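Local coordinates for protein bifunctional endomannanase/endoglucanase (Caldanaerobius polysaccharolyticus, PDB 3W0K) that probably hydrolyses beta-linked mannan and glucan chains as an endo-acting glycoside hydrolase of family 5, at residues A[12-17]-A[44-49]. Residues are numbered along the deposited sequence; the frame is centred on the assembly and turned at random.
Sequences YVWEEG and DYRFWT
The backbone O of Y12 rests against CB of D44, at 3.3 Å, where the loop after strand 4-7 meets the one after strand 38-44. The side chain of Y12 leaves the backbone away from the 44-49 segment, and its ring packs edge-to-face with H84 and with W291. A bound Tris molecule, probably from the crystallisation liquor, lies about 4 Å from the Y12 side chain at the nearest atoms. V13 follows with its carbonyl O 3.4 Å from CZ of F47. Its CG1 sits near the guanidinium edge of R46.

W14 gives the largest share of the contact. Its backbone N donates to OD2 of D44 over 2.9 Å, nearly straight at 175°, from above the carboxylate plane. CB of W14 lies over the centre of the F47 ring, a CH-pi contact of 3.8 Å from CB to the ring centroid. With CG anti to the backbone N (chi1 172°), the indole extends past F47, and the edge of its five-membered ring is turned to the phenyl face, planes 82° apart. One indole face covers the backbone O of R46. CE3 of the indole lies over one guanidinium face, 3.7 Å from CZ of R46.

R46 bends at chi3 and grips D44 side-on. NH2 of R46 makes a salt bridge of 2.9 Å to OD2 of D44, and NE bonds to OD1, both through syn lone pairs. OD1 of D44 also takes the backbone N of R46 at 3.0 Å, closing an Asx turn. An asparagine in place of D44 would probably leave the R46 guanidinium without the countercharge D44 supplies and less firmly fixed against the edge of the W14 indole.

The contact joins the loops that leave the C-terminal ends of the first two strands of the (beta/alpha)8 barrel, the end that carries the active site in family 5 enzymes. The buried carboxylate has two good donors on each oxygen, so it is likely to stay ionised while tying the backbone of W14 to the arginine that packs against its indole.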
loop_
_atom_site.group_PDB
_atom_site.type_symbol
_atom_site.label_atom_id
_atom_site.label_comp_id
_atom_site.label_asym_id
_atom_site.label_seq_id
_atom_site.Cartn_x
_atom_site.Cartn_y
_atom_site.Cartn_z
ATOM N N TYR A 12 -7.305 -8.761 4.510
ATOM C CA TYR A 12 -6.784 -7.597 5.217
ATOM C C TYR A 12 -6.729 -7.633 6.746
ATOM O O TYR A 12 -5.694 -7.316 7.333
ATOM C CB TYR A 12 -7.567 -6.372 4.736
ATOM C CG TYR A 12 -7.115 -5.049 5.289
ATOM C CD1 TYR A 12 -5.773 -4.676 5.259
ATOM C CD2 TYR A 12 -8.038 -4.154 5.824
ATOM C CE1 TYR A 12 -5.364 -3.448 5.747
ATOM C CE2 TYR A 12 -7.639 -2.917 6.313
ATOM C CZ TYR A 12 -6.299 -2.571 6.274
ATOM O OH TYR A 12 -5.895 -1.356 6.773
ATOM N N VAL A 13 -7.842 -7.971 7.389
ATOM C CA VAL A 13 -7.890 -8.018 8.850
ATOM C C VAL A 13 -8.565 -9.296 9.333
ATOM O O VAL A 13 -9.691 -9.606 8.941
ATOM C CB VAL A 13 -8.639 -6.788 9.438
ATOM C CG1 VAL A 13 -8.783 -6.925 10.949
ATOM C CG2 VAL A 13 -7.884 -5.505 9.117
ATOM N N TRP A 14 -7.857 -10.038 10.176
ATOM C CA TRP A 14 -8.378 -11.282 10.717
ATOM C C TRP A 14 -9.201 -11.057 11.976
ATOM O O TRP A 14 -8.964 -10.118 12.736
ATOM C CB TRP A 14 -7.231 -12.256 11.022
ATOM C CG TRP A 14 -7.663 -13.507 11.755
ATOM C CD1 TRP A 14 -8.146 -14.658 11.202
ATOM C CD2 TRP A 14 -7.666 -13.712 13.175
ATOM N NE1 TRP A 14 -8.452 -15.566 12.188
ATOM C CE2 TRP A 14 -8.167 -15.011 13.408
ATOM C CE3 TRP A 14 -7.296 -12.922 14.273
ATOM C CZ2 TRP A 14 -8.308 -15.540 14.697
ATOM C CZ3 TRP A 14 -7.439 -13.448 15.556
ATOM C CH2 TRP A 14 -7.942 -14.746 15.753
ATOM N N GLU A 15 -10.176 -11.941 12.165
ATOM C CA GLU A 15 -11.060 -11.963 13.321
ATOM C C GLU A 15 -11.351 -13.450 13.508
ATOM O O GLU A 15 -11.380 -14.200 12.530
ATOM C CB GLU A 15 -12.351 -11.204 13.031
ATOM N N GLU A 16 -11.539 -13.883 14.752
ATOM C CA GLU A 16 -11.823 -15.291 15.022
ATOM C C GLU A 16 -13.039 -15.765 14.225
ATOM O O GLU A 16 -14.108 -15.156 14.290
ATOM C CB GLU A 16 -12.051 -15.511 16.523
ATOM C CG GLU A 16 -12.319 -16.965 16.925
ATOM C CD GLU A 16 -11.165 -17.904 16.606
ATOM O OE1 GLU A 16 -11.419 -18.972 16.011
ATOM O OE2 GLU A 16 -10.010 -17.585 16.959
ATOM N N GLY A 17 -12.845 -16.823 13.441
ATOM C CA GLY A 17 -13.923 -17.372 12.636
ATOM C C GLY A 17 -14.078 -16.761 11.253
ATOM O O GLY A 17 -14.832 -17.282 10.430
ATOM N N ASP A 44 -3.130 -9.990 6.745
ATOM C CA ASP A 44 -2.957 -10.136 8.192
ATOM C C ASP A 44 -2.434 -11.559 8.428
ATOM O O ASP A 44 -3.131 -12.532 8.138
ATOM C CB ASP A 44 -4.333 -9.947 8.857
ATOM C CG ASP A 44 -4.279 -9.921 10.376
ATOM O OD1 ASP A 44 -3.357 -10.500 10.984
ATOM O OD2 ASP A 44 -5.199 -9.324 10.968
ATOM N N TYR A 45 -1.218 -11.677 8.963
ATOM C CA TYR A 45 -0.615 -12.991 9.205
ATOM C C TYR A 45 -1.412 -13.886 10.154
ATOM O O TYR A 45 -1.205 -15.100 10.180
ATOM C CB TYR A 45 0.837 -12.852 9.696
ATOM C CG TYR A 45 0.995 -12.580 11.177
ATOM C CD1 TYR A 45 1.253 -13.620 12.069
ATOM C CD2 TYR A 45 0.890 -11.289 11.687
ATOM C CE1 TYR A 45 1.401 -13.385 13.435
ATOM C CE2 TYR A 45 1.040 -11.040 13.054
ATOM C CZ TYR A 45 1.294 -12.095 13.919
ATOM O OH TYR A 45 1.441 -11.868 15.268
ATOM N N ARG A 46 -2.321 -13.293 10.927
ATOM C CA ARG A 46 -3.131 -14.070 11.863
ATOM C C ARG A 46 -4.121 -14.995 11.156
ATOM O O ARG A 46 -4.683 -15.903 11.774
ATOM C CB ARG A 46 -3.851 -13.155 12.851
ATOM C CG ARG A 46 -2.910 -12.437 13.802
ATOM C CD ARG A 46 -3.684 -11.527 14.728
ATOM N NE ARG A 46 -4.430 -10.529 13.969
ATOM C CZ ARG A 46 -5.366 -9.739 14.481
ATOM N NH1 ARG A 46 -5.685 -9.825 15.767
ATOM N NH2 ARG A 46 -5.983 -8.860 13.705
ATOM N N PHE A 47 -4.336 -14.772 9.861
ATOM C CA PHE A 47 -5.228 -15.642 9.099
ATOM C C PHE A 47 -4.650 -17.057 9.023
ATOM O O PHE A 47 -5.392 -18.021 8.843
ATOM C CB PHE A 47 -5.449 -15.107 7.681
ATOM C CG PHE A 47 -6.615 -14.165 7.558
ATOM C CD1 PHE A 47 -7.920 -14.648 7.554
ATOM C CD2 PHE A 47 -6.409 -12.796 7.409
ATOM C CE1 PHE A 47 -9.006 -13.781 7.400
ATOM C CE2 PHE A 47 -7.487 -11.921 7.253
ATOM C CZ PHE A 47 -8.788 -12.416 7.248
ATOM N N TRP A 48 -3.332 -17.180 9.173
ATOM C CA TRP A 48 -2.677 -18.486 9.109
ATOM C C TRP A 48 -1.780 -18.766 10.311
ATOM O O TRP A 48 -1.104 -19.796 10.360
ATOM C CB TRP A 48 -1.863 -18.613 7.811
ATOM C CG TRP A 48 -0.685 -17.669 7.706
ATOM C CD1 TRP A 48 0.544 -17.828 8.280
ATOM C CD2 TRP A 48 -0.616 -16.450 6.950
ATOM N NE1 TRP A 48 1.372 -16.794 7.931
ATOM C CE2 TRP A 48 0.688 -15.934 7.113
ATOM C CE3 TRP A 48 -1.527 -15.750 6.149
ATOM C CZ2 TRP A 48 1.107 -14.746 6.502
ATOM C CZ3 TRP A 48 -1.111 -14.570 5.541
ATOM C CH2 TRP A 48 0.197 -14.082 5.722
ATOM N N THR A 49 -1.786 -17.859 11.284
ATOM C CA THR A 49 -0.950 -18.009 12.471
ATOM C C THR A 49 -1.771 -17.851 13.739
ATOM O O THR A 49 -2.409 -16.819 13.951
ATOM C CB THR A 49 0.163 -16.945 12.496
ATOM O OG1 THR A 49 0.831 -16.916 11.231
ATOM C CG2 THR A 49 1.175 -17.245 13.599
#